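Local coordinates for DNA repair and recombination protein radB (PDB 2CVH) that probably takes part in DNA repair and homologous recombination, binding DNA and ATP as a RecA-like protein with very weak ATPase activity, at residues Tyr50-Glu54 / Gly55-Pro59; Arg92-Ile95 / Gly96-Lys99; Leu139-Ala142 / Arg143-Ile147. All coordinates share one frame; numbering follows the deposited sequence.

The three contacts are all local, each within one run of chain, and all three are partly buried. Contact 1 lies nearest the centre of the chain, where strand 47-52 runs into a loop beside the predicted ATP site. A carboxylate and an aromatic pair do the work there. Contact 2 sits within helix 90-101, and contact 3 at the C-terminal end of helix 128-145 and just beyond it; both are away from that site. Backbone bonds dominate both, with a serine in contact 2 and a histidine in contact 3 adding a side-chain bond. Val51 packs on Val94 and Leu98, joining contact 1 to contact 2. Leu98 and Lys99 meet Ile141 and Trp140 of contact 3.

Contact 1: Tyr50-Glu54 / Gly55-Pro59; sequences YVDTE and GGFSP
Phe57 turns the edge of its ring to the face of Tyr50. The ring centroids are 5.2 Å apart and the planes make an angle of 62°, a T-shaped (edge-to-face) pair. Phe57 CD2 is the atom that leads. It stands over the centre of the Tyr50 ring and lies 4.0 Å from Tyr50 CE2. Behind it, Phe57 CB touches Tyr50 CE1 at 3.9 Å. Asp52 comes at Phe57 quite differently. Its carboxylate crosses that side chain at about a right angle, with the two planes 75° apart. Asp52 CG is anti to the backbone N (chi1 -165°), which turns the carboxylate into the bend of the chain. There each oxygen takes a backbone N-H. Gly56 N gives a bond of 3.0 Å to Asp52 OD1 on its syn lone pair. Phe57 N gives one of 2.9 Å to Asp52 OD2, arriving from above the carboxylate plane. Asp52 is buried, so these two bonds help satisfy its carboxylate and fix its rotation.

The site is the end of strand 47-52 of the RecA-like P-loop NTPase fold, and the turn that leads into helix 59-67. Gly55 takes a positive phi in this turn. The loop closes with Ser58 as N-cap of the helix, its OG bonded to Arg61 N. Glu54 touches Tyr29 of the predicted ATP site. Its carboxylate also lies close to that of Asp112. Phe57 continues onto Phe80 and Leu82 of the neighbouring strand 80-83, which Tyr50 touches too.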
ATOM      1  N   TYR A  50       9.956   2.691  -2.350  1.00 18.29           N
ATOM      2  CA  TYR A  50       9.285   1.438  -2.126  1.00 17.92           C
ATOM      3  C   TYR A  50      10.084   0.587  -1.155  1.00 19.88           C
ATOM      4  O   TYR A  50      11.161   0.101  -1.469  1.00 25.31           O
ATOM      5  CB  TYR A  50       9.079   0.745  -3.489  1.00 17.17           C
ATOM      6  CG  TYR A  50       7.993  -0.312  -3.520  1.00 14.74           C
ATOM      7  CD1 TYR A  50       8.114  -1.492  -2.758  1.00 16.37           C
ATOM      8  CD2 TYR A  50       6.851  -0.146  -4.319  1.00 14.08           C
ATOM      9  CE1 TYR A  50       7.121  -2.487  -2.784  1.00 15.23           C
ATOM     10  CE2 TYR A  50       5.852  -1.136  -4.359  1.00 14.30           C
ATOM     11  CZ  TYR A  50       5.993  -2.303  -3.583  1.00 15.03           C
ATOM     12  OH  TYR A  50       4.997  -3.268  -3.573  1.00 19.65           O
ATOM     13  N   VAL A  51       9.580   0.472   0.065  1.00 26.26           N
ATOM     14  CA  VAL A  51      10.236  -0.319   1.099  1.00 26.35           C
ATOM     15  C   VAL A  51       9.643  -1.710   0.988  1.00 29.10           C
ATOM     16  O   VAL A  51       8.498  -1.950   1.388  1.00 29.35           O
ATOM     17  CB  VAL A  51       9.994   0.279   2.501  1.00 22.80           C
ATOM     18  CG1 VAL A  51      10.699  -0.551   3.551  1.00 21.48           C
ATOM     19  CG2 VAL A  51      10.491   1.734   2.539  1.00 21.89           C
ATOM     20  N   ASP A  52      10.410  -2.605   0.379  1.00 30.99           N
ATOM     21  CA  ASP A  52       9.957  -3.956   0.151  1.00 30.68           C
ATOM     22  C   ASP A  52      10.591  -4.948   1.070  1.00 32.11           C
ATOM     23  O   ASP A  52      11.623  -5.531   0.753  1.00 38.45           O
ATOM     24  CB  ASP A  52      10.209  -4.359  -1.294  1.00 32.81           C
ATOM     25  CG  ASP A  52       9.442  -5.610  -1.692  1.00 37.50           C
ATOM     26  OD1 ASP A  52       8.534  -6.060  -0.950  1.00 43.40           O
ATOM     27  OD2 ASP A  52       9.737  -6.150  -2.763  1.00 37.09           O
ATOM     28  N   THR A  53       9.930  -5.190   2.184  1.00 32.00           N
ATOM     29  CA  THR A  53      10.419  -6.127   3.172  1.00 39.34           C
ATOM     30  C   THR A  53       9.950  -7.536   2.844  1.00 39.03           C
ATOM     31  O   THR A  53      10.589  -8.504   3.218  1.00 36.32           O
ATOM     32  CB  THR A  53       9.906  -5.726   4.569  1.00 43.45           C
ATOM     33  OG1 THR A  53       9.860  -4.295   4.659  1.00 46.39           O
ATOM     34  CG2 THR A  53      10.846  -6.231   5.651  1.00 45.92           C
ATOM     35  N   GLU A  54       8.852  -7.625   2.099  1.00 45.39           N
ATOM     36  CA  GLU A  54       8.230  -8.897   1.734  1.00 52.11           C
ATOM     37  C   GLU A  54       8.625  -9.458   0.351  1.00 52.28           C
ATOM     38  O   GLU A  54       8.172 -10.535  -0.043  1.00 57.09           O
ATOM     39  CB  GLU A  54       6.696  -8.734   1.829  1.00 56.68           C
ATOM     40  CG  GLU A  54       5.878 -10.035   1.857  1.00 63.64           C
ATOM     41  CD  GLU A  54       4.755 -10.057   0.815  1.00 68.53           C
ATOM     42  OE1 GLU A  54       4.842 -10.866  -0.139  1.00 69.56           O
ATOM     43  OE2 GLU A  54       3.792  -9.265   0.941  1.00 70.80           O
ATOM     44  N   GLY A  55       9.474  -8.756  -0.385  1.00 48.22           N
ATOM     45  CA  GLY A  55       9.842  -9.259  -1.693  1.00 41.70           C
ATOM     46  C   GLY A  55       8.618  -9.376  -2.585  1.00 37.94           C
ATOM     47  O   GLY A  55       8.535 -10.276  -3.414  1.00 39.57           O
ATOM     48  N   GLY A  56       7.653  -8.477  -2.394  1.00 35.42           N
ATOM     49  CA  GLY A  56       6.450  -8.479  -3.211  1.00 30.08           C
ATOM     50  C   GLY A  56       6.589  -7.654  -4.479  1.00 30.46           C
ATOM     51  O   GLY A  56       5.711  -7.679  -5.337  1.00 32.37           O
ATOM     52  N   PHE A  57       7.695  -6.924  -4.614  1.00 29.99           N
ATOM     53  CA  PHE A  57       7.928  -6.075  -5.786  1.00 26.12           C
ATOM     54  C   PHE A  57       8.568  -6.841  -6.936  1.00 21.66           C
ATOM     55  O   PHE A  57       9.591  -7.502  -6.763  1.00 20.10           O
ATOM     56  CB  PHE A  57       8.800  -4.867  -5.433  1.00 21.83           C
ATOM     57  CG  PHE A  57       9.102  -3.998  -6.607  1.00 22.47           C
ATOM     58  CD1 PHE A  57      10.221  -4.234  -7.395  1.00 23.87           C
ATOM     59  CD2 PHE A  57       8.247  -2.969  -6.956  1.00 20.16           C
ATOM     60  CE1 PHE A  57      10.477  -3.446  -8.526  1.00 26.52           C
ATOM     61  CE2 PHE A  57       8.495  -2.174  -8.083  1.00 24.75           C
ATOM     62  CZ  PHE A  57       9.609  -2.413  -8.870  1.00 24.67           C
ATOM     63  N   SER A  58       7.991  -6.708  -8.120  1.00 22.12           N
ATOM     64  CA  SER A  58       8.516  -7.419  -9.290  1.00 24.84           C
ATOM     65  C   SER A  58       8.787  -6.476 -10.433  1.00 20.69           C
ATOM     66  O   SER A  58       7.855  -5.887 -10.970  1.00 21.19           O
ATOM     67  CB  SER A  58       7.539  -8.495  -9.778  1.00 24.25           C
ATOM     68  OG  SER A  58       8.024  -9.087 -10.962  1.00 24.20           O
ATOM     69  N   PRO A  59      10.081  -6.320 -10.808  1.00 21.54           N
ATOM     70  CA  PRO A  59      10.553  -5.457 -11.895  1.00 16.79           C
ATOM     71  C   PRO A  59       9.881  -5.828 -13.200  1.00 13.42           C
ATOM     72  O   PRO A  59       9.380  -4.955 -13.911  1.00 12.62           O
ATOM     73  CB  PRO A  59      12.052  -5.761 -11.934  1.00 18.71           C
ATOM     74  CG  PRO A  59      12.383  -6.006 -10.500  1.00 20.79           C
ATOM     75  CD  PRO A  59      11.227  -6.889 -10.063  1.00 20.39           C
TER

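Contact 2: Arg92-Ile95 / Gly96-Lys99; sequences RRVI and GSLK
Gly96 meets Arg92 one helical turn back. Its N-H bonds to Arg92 O at 2.8 Å, the regular i to i+4 bond of an alpha-helix. The Arg92 side chain starts out away from 96-99 but bends at chi2 and chi3. This brings its guanidinium back alongside the glycine, with NH1 4.0 Å from Gly96 CA. The guanidinium also makes a weak, long ion pair with Glu130 of helix 128-145.

Ser97 comes next. Its backbone N bonds to Arg93 O at 2.7 Å. Its hydroxyl lies between the backbone N and the carbonyl carbon (chi1 78°), and this turns OG back along the helix. Ser97 OG then donates to Val94 O at 2.5 Å. It meets the carbonyl well to one side, at a C=O...O angle of 121°.

Leu98 N shares the same acceptor, bonding to Val94 O at 2.8 Å with a more open C=O...N angle of 155°. Leu98 CG also rests near that oxygen, and CB lies 3.1 Å from Ile95 O. Leu98 and Val94 both reach Val51 of strand 47-52 and Phe83 of strand 80-83. Helix 90-101 is thus laid against the beta-sheet of the RecA-like fold.

Lys99 N bonds to Gly96 O, three residues back, and its chain runs toward Trp140. Its NZ is 5.8 Å from Arg92 NH1, so the two positive charges stand on one side of the helix without touching. Val94 O is gripped twice, by a backbone amide and by a hydroxyl. The second bond holds Ser97 OG against its own helix and fixes the rotation of that side chain.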
ATOM      1  N   ARG A  92      12.906  -0.233  10.398  1.00 66.20           N
ATOM      2  CA  ARG A  92      12.772   1.049  11.087  1.00 68.18           C
ATOM      3  C   ARG A  92      13.905   1.999  10.662  1.00 66.73           C
ATOM      4  O   ARG A  92      13.708   3.211  10.572  1.00 65.33           O
ATOM      5  CB  ARG A  92      12.776   0.824  12.610  1.00 71.34           C
ATOM      6  CG  ARG A  92      13.139   2.043  13.479  1.00 75.12           C
ATOM      7  CD  ARG A  92      11.944   2.691  14.202  1.00 76.79           C
ATOM      8  NE  ARG A  92      11.063   3.408  13.289  1.00 77.44           N
ATOM      9  CZ  ARG A  92      11.406   4.504  12.624  1.00 77.04           C
ATOM     10  NH1 ARG A  92      12.610   5.033  12.778  1.00 77.28           N
ATOM     11  NH2 ARG A  92      10.575   5.020  11.736  1.00 78.36           N
ATOM     12  N   ARG A  93      15.075   1.439  10.362  1.00 66.59           N
ATOM     13  CA  ARG A  93      16.233   2.230   9.932  1.00 67.08           C
ATOM     14  C   ARG A  93      15.994   2.817   8.544  1.00 62.29           C
ATOM     15  O   ARG A  93      16.347   3.971   8.264  1.00 58.92           O
ATOM     16  CB  ARG A  93      17.491   1.362   9.911  1.00 72.69           C
ATOM     17  CG  ARG A  93      17.607   0.458  11.118  1.00 81.78           C
ATOM     18  CD  ARG A  93      18.835  -0.436  11.037  1.00 89.49           C
ATOM     19  NE  ARG A  93      18.762  -1.535  11.999  1.00 92.86           N
ATOM     20  CZ  ARG A  93      19.225  -2.762  11.779  1.00 93.12           C
ATOM     21  NH1 ARG A  93      19.801  -3.073  10.621  1.00 92.75           N
ATOM     22  NH2 ARG A  93      19.120  -3.676  12.730  1.00 93.65           N
ATOM     23  N   VAL A  94      15.368   2.007   7.694  1.00 57.07           N
ATOM     24  CA  VAL A  94      15.036   2.370   6.321  1.00 51.61           C
ATOM     25  C   VAL A  94      13.970   3.455   6.353  1.00 47.22           C
ATOM     26  O   VAL A  94      14.068   4.455   5.642  1.00 45.63           O
ATOM     27  CB  VAL A  94      14.496   1.134   5.540  1.00 51.45           C
ATOM     28  CG1 VAL A  94      13.764   1.565   4.270  1.00 51.03           C
ATOM     29  CG2 VAL A  94      15.644   0.185   5.210  1.00 50.41           C
ATOM     30  N   ILE A  95      12.956   3.254   7.193  1.00 43.92           N
ATOM     31  CA  ILE A  95      11.880   4.225   7.313  1.00 40.09           C
ATOM     32  C   ILE A  95      12.466   5.514   7.858  1.00 39.89           C
ATOM     33  O   ILE A  95      12.154   6.602   7.375  1.00 36.03           O
ATOM     34  CB  ILE A  95      10.737   3.678   8.169  1.00 38.22           C
ATOM     35  CG1 ILE A  95      10.048   2.543   7.403  1.00 35.40           C
ATOM     36  CG2 ILE A  95       9.740   4.771   8.469  1.00 39.18           C
ATOM     37  CD1 ILE A  95       8.935   1.891   8.136  1.00 36.37           C
ATOM     38  N   GLY A  96      13.396   5.374   8.801  1.00 41.34           N
ATOM     39  CA  GLY A  96      14.058   6.532   9.358  1.00 44.15           C
ATOM     40  C   GLY A  96      14.832   7.231   8.255  1.00 46.96           C
ATOM     41  O   GLY A  96      14.716   8.449   8.085  1.00 46.81           O
ATOM     42  N   SER A  97      15.562   6.455   7.453  1.00 49.34           N
ATOM     43  CA  SER A  97      16.355   7.018   6.361  1.00 52.28           C
ATOM     44  C   SER A  97      15.461   7.790   5.389  1.00 51.77           C
ATOM     45  O   SER A  97      15.821   8.878   4.901  1.00 52.36           O
ATOM     46  CB  SER A  97      17.123   5.910   5.613  1.00 56.87           C
ATOM     47  OG  SER A  97      16.306   5.162   4.712  1.00 61.01           O
ATOM     48  N   LEU A  98      14.275   7.233   5.146  1.00 48.38           N
ATOM     49  CA  LEU A  98      13.304   7.822   4.236  1.00 45.75           C
ATOM     50  C   LEU A  98      13.029   9.285   4.508  1.00 44.37           C
ATOM     51  O   LEU A  98      12.648  10.031   3.598  1.00 40.02           O
ATOM     52  CB  LEU A  98      11.994   7.035   4.275  1.00 46.49           C
ATOM     53  CG  LEU A  98      11.977   5.692   3.545  1.00 45.25           C
ATOM     54  CD1 LEU A  98      10.551   5.180   3.500  1.00 43.15           C
ATOM     55  CD2 LEU A  98      12.521   5.860   2.127  1.00 44.73           C
ATOM     56  N   LYS A  99      13.253   9.693   5.753  1.00 46.56           N
ATOM     57  CA  LYS A  99      13.026  11.072   6.155  1.00 52.18           C
ATOM     58  C   LYS A  99      13.808  12.021   5.253  1.00 55.23           C
ATOM     59  O   LYS A  99      13.250  13.006   4.757  1.00 55.76           O
ATOM     60  CB  LYS A  99      13.415  11.267   7.620  1.00 54.22           C
ATOM     61  CG  LYS A  99      12.528  12.250   8.378  1.00 58.15           C
ATOM     62  CD  LYS A  99      12.790  12.217   9.897  1.00 60.20           C
ATOM     63  CE  LYS A  99      12.447  10.864  10.517  1.00 59.27           C
ATOM     64  NZ  LYS A  99      12.872  10.758  11.935  1.00 59.46           N
TER

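Contact 3: Leu139-Ala142 / Arg143-Ile147; sequences LWIA and RKHNI
Chi1 of -56° in Arg143 sets CG beside the backbone N, and bends at chi2 and chi3 fold the chain back over Leu139. Leu139, with CG anti to its own N (chi1 -178°), presents both methyl groups to the guanidinium. CD1 lies over one face of that group, toward its rim, 4.0 Å from Arg143 NH1. CD2 lies 4.0 Å from Arg143 NH2. The two side chains pass at an oblique angle, methyl groups against the flat guanidinium.

Lys144 also starts with CG beside its backbone N and bends at chi2 and chi3, toward Trp140. Its CE comes to the edge of the indole, near the ring plane, 3.7 Å from Trp140 CD1. The aliphatic part of the lysine therefore does the touching. Lys144 N also bonds to Trp140 O.

These residues form the last turns of helix 128-145, the crossover helix of the beta-alpha-beta unit between strands 106-112 and 149-153. Ile141 O takes two bonds from His145. The backbone N reaches it at 3.2 Å and the ring atom ND1 also at 3.2 Å, from opposite faces of the carbonyl plane. The ND1 bond is bent, with an N-H...O angle of 140°. It holds the imidazole beside the helix end, where Ile141 CG2 also touches ND1.

The helix ends at His145, and Asn146 leaves it with a positive phi. Beyond it, Ile147 N bonds to Ala142 O at 3.2 Å, on a lone pair in the carbonyl plane. Ile147 then pairs with Gly20 through its backbone, while Ile141, His145 and Ile147 all touch Val102.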
ATOM      1  N   LEU A 139       3.809   9.054   8.683  1.00 17.29           N
ATOM      2  CA  LEU A 139       2.821  10.145   8.653  1.00 21.62           C
ATOM      3  C   LEU A 139       3.561  11.485   8.529  1.00 23.46           C
ATOM      4  O   LEU A 139       3.158  12.369   7.772  1.00 24.84           O
ATOM      5  CB  LEU A 139       1.922  10.135   9.904  1.00 22.11           C
ATOM      6  CG  LEU A 139       0.812  11.209   9.948  1.00 22.93           C
ATOM      7  CD1 LEU A 139      -0.159  11.095   8.778  1.00 22.80           C
ATOM      8  CD2 LEU A 139       0.077  11.090  11.244  1.00 25.05           C
ATOM      9  N   TRP A 140       4.678  11.597   9.239  1.00 27.91           N
ATOM     10  CA  TRP A 140       5.541  12.780   9.208  1.00 31.98           C
ATOM     11  C   TRP A 140       6.018  12.988   7.757  1.00 27.55           C
ATOM     12  O   TRP A 140       5.909  14.089   7.198  1.00 23.52           O
ATOM     13  CB  TRP A 140       6.746  12.502  10.111  1.00 42.35           C
ATOM     14  CG  TRP A 140       7.501  13.679  10.641  1.00 52.80           C
ATOM     15  CD1 TRP A 140       7.212  15.007  10.468  1.00 57.02           C
ATOM     16  CD2 TRP A 140       8.679  13.624  11.459  1.00 56.55           C
ATOM     17  NE1 TRP A 140       8.143  15.782  11.133  1.00 59.52           N
ATOM     18  CE2 TRP A 140       9.050  14.959  11.752  1.00 58.29           C
ATOM     19  CE3 TRP A 140       9.458  12.575  11.975  1.00 56.73           C
ATOM     20  CZ2 TRP A 140      10.169  15.274  12.537  1.00 58.47           C
ATOM     21  CZ3 TRP A 140      10.570  12.886  12.750  1.00 59.14           C
ATOM     22  CH2 TRP A 140      10.913  14.228  13.028  1.00 58.50           C
ATOM     23  N   ILE A 141       6.538  11.925   7.145  1.00 23.50           N
ATOM     24  CA  ILE A 141       7.001  12.011   5.753  1.00 26.28           C
ATOM     25  C   ILE A 141       5.847  12.434   4.837  1.00 25.39           C
ATOM     26  O   ILE A 141       6.002  13.354   4.017  1.00 28.37           O
ATOM     27  CB  ILE A 141       7.618  10.655   5.228  1.00 23.89           C
ATOM     28  CG1 ILE A 141       8.939  10.358   5.947  1.00 20.90           C
ATOM     29  CG2 ILE A 141       7.845  10.700   3.713  1.00 17.94           C
ATOM     30  CD1 ILE A 141       9.429   8.931   5.766  1.00 22.54           C
ATOM     31  N   ALA A 142       4.683  11.803   5.011  1.00 23.81           N
ATOM     32  CA  ALA A 142       3.518  12.107   4.184  1.00 16.91           C
ATOM     33  C   ALA A 142       3.098  13.563   4.327  1.00 16.75           C
ATOM     34  O   ALA A 142       2.719  14.225   3.358  1.00 14.16           O
ATOM     35  CB  ALA A 142       2.375  11.182   4.550  1.00 18.82           C
ATOM     36  N   ARG A 143       3.183  14.083   5.535  1.00 19.27           N
ATOM     37  CA  ARG A 143       2.784  15.467   5.767  1.00 26.32           C
ATOM     38  C   ARG A 143       3.794  16.495   5.288  1.00 24.90           C
ATOM     39  O   ARG A 143       3.413  17.545   4.759  1.00 27.09           O
ATOM     40  CB  ARG A 143       2.487  15.682   7.239  1.00 28.94           C
ATOM     41  CG  ARG A 143       1.463  14.737   7.702  1.00 34.83           C
ATOM     42  CD  ARG A 143       0.194  15.432   7.977  1.00 36.81           C
ATOM     43  NE  ARG A 143      -0.050  15.319   9.403  1.00 39.53           N
ATOM     44  CZ  ARG A 143      -1.187  14.897   9.920  1.00 35.80           C
ATOM     45  NH1 ARG A 143      -2.189  14.553   9.110  1.00 34.47           N
ATOM     46  NH2 ARG A 143      -1.307  14.819  11.242  1.00 34.27           N
ATOM     47  N   LYS A 144       5.076  16.212   5.466  1.00 26.90           N
ATOM     48  CA  LYS A 144       6.071  17.167   5.021  1.00 33.72           C
ATOM     49  C   LYS A 144       6.064  17.334   3.497  1.00 31.72           C
ATOM     50  O   LYS A 144       6.269  18.441   2.988  1.00 34.31           O
ATOM     51  CB  LYS A 144       7.463  16.775   5.521  1.00 38.60           C
ATOM     52  CG  LYS A 144       7.599  16.721   7.042  1.00 48.99           C
ATOM     53  CD  LYS A 144       6.933  17.916   7.740  1.00 52.96           C
ATOM     54  CE  LYS A 144       5.580  17.519   8.356  1.00 55.71           C
ATOM     55  NZ  LYS A 144       4.690  18.677   8.692  1.00 56.02           N
ATOM     56  N   HIS A 145       5.784  16.255   2.773  1.00 27.49           N
ATOM     57  CA  HIS A 145       5.779  16.305   1.310  1.00 22.29           C
ATOM     58  C   HIS A 145       4.407  16.281   0.672  1.00 19.72           C
ATOM     59  O   HIS A 145       4.270  16.397  -0.545  1.00 19.75           O
ATOM     60  CB  HIS A 145       6.619  15.150   0.766  1.00 25.88           C
ATOM     61  CG  HIS A 145       8.023  15.156   1.279  1.00 25.89           C
ATOM     62  ND1 HIS A 145       8.448  14.317   2.281  1.00 27.46           N
ATOM     63  CD2 HIS A 145       9.073  15.957   0.988  1.00 24.29           C
ATOM     64  CE1 HIS A 145       9.698  14.602   2.592  1.00 27.64           C
ATOM     65  NE2 HIS A 145      10.099  15.594   1.821  1.00 28.00           N
ATOM     66  N   ASN A 146       3.380  16.173   1.495  1.00 17.56           N
ATOM     67  CA  ASN A 146       2.019  16.114   0.999  1.00 16.85           C
ATOM     68  C   ASN A 146       1.885  15.086  -0.111  1.00 17.85           C
ATOM     69  O   ASN A 146       1.532  15.413  -1.241  1.00 21.07           O
ATOM     70  CB  ASN A 146       1.517  17.456   0.488  1.00 12.60           C
ATOM     71  CG  ASN A 146       0.002  17.520   0.512  1.00 14.70           C
ATOM     72  OD1 ASN A 146      -0.626  16.730   1.191  1.00 10.79           O
ATOM     73  ND2 ASN A 146      -0.581  18.460  -0.203  1.00 14.54           N
ATOM     74  N   ILE A 147       2.213  13.843   0.204  1.00 17.91           N
ATOM     75  CA  ILE A 147       2.088  12.764  -0.767  1.00 17.88           C
ATOM     76  C   ILE A 147       1.513  11.592   0.015  1.00 18.86           C
ATOM     77  O   ILE A 147       1.522  11.604   1.250  1.00 17.14           O
ATOM     78  CB  ILE A 147       3.437  12.339  -1.404  1.00 13.58           C
ATOM     79  CG1 ILE A 147       4.455  11.998  -0.319  1.00  9.69           C
ATOM     80  CG2 ILE A 147       3.923  13.403  -2.394  1.00 19.01           C
ATOM     81  CD1 ILE A 147       5.740  11.367  -0.880  1.00 16.22           C
TER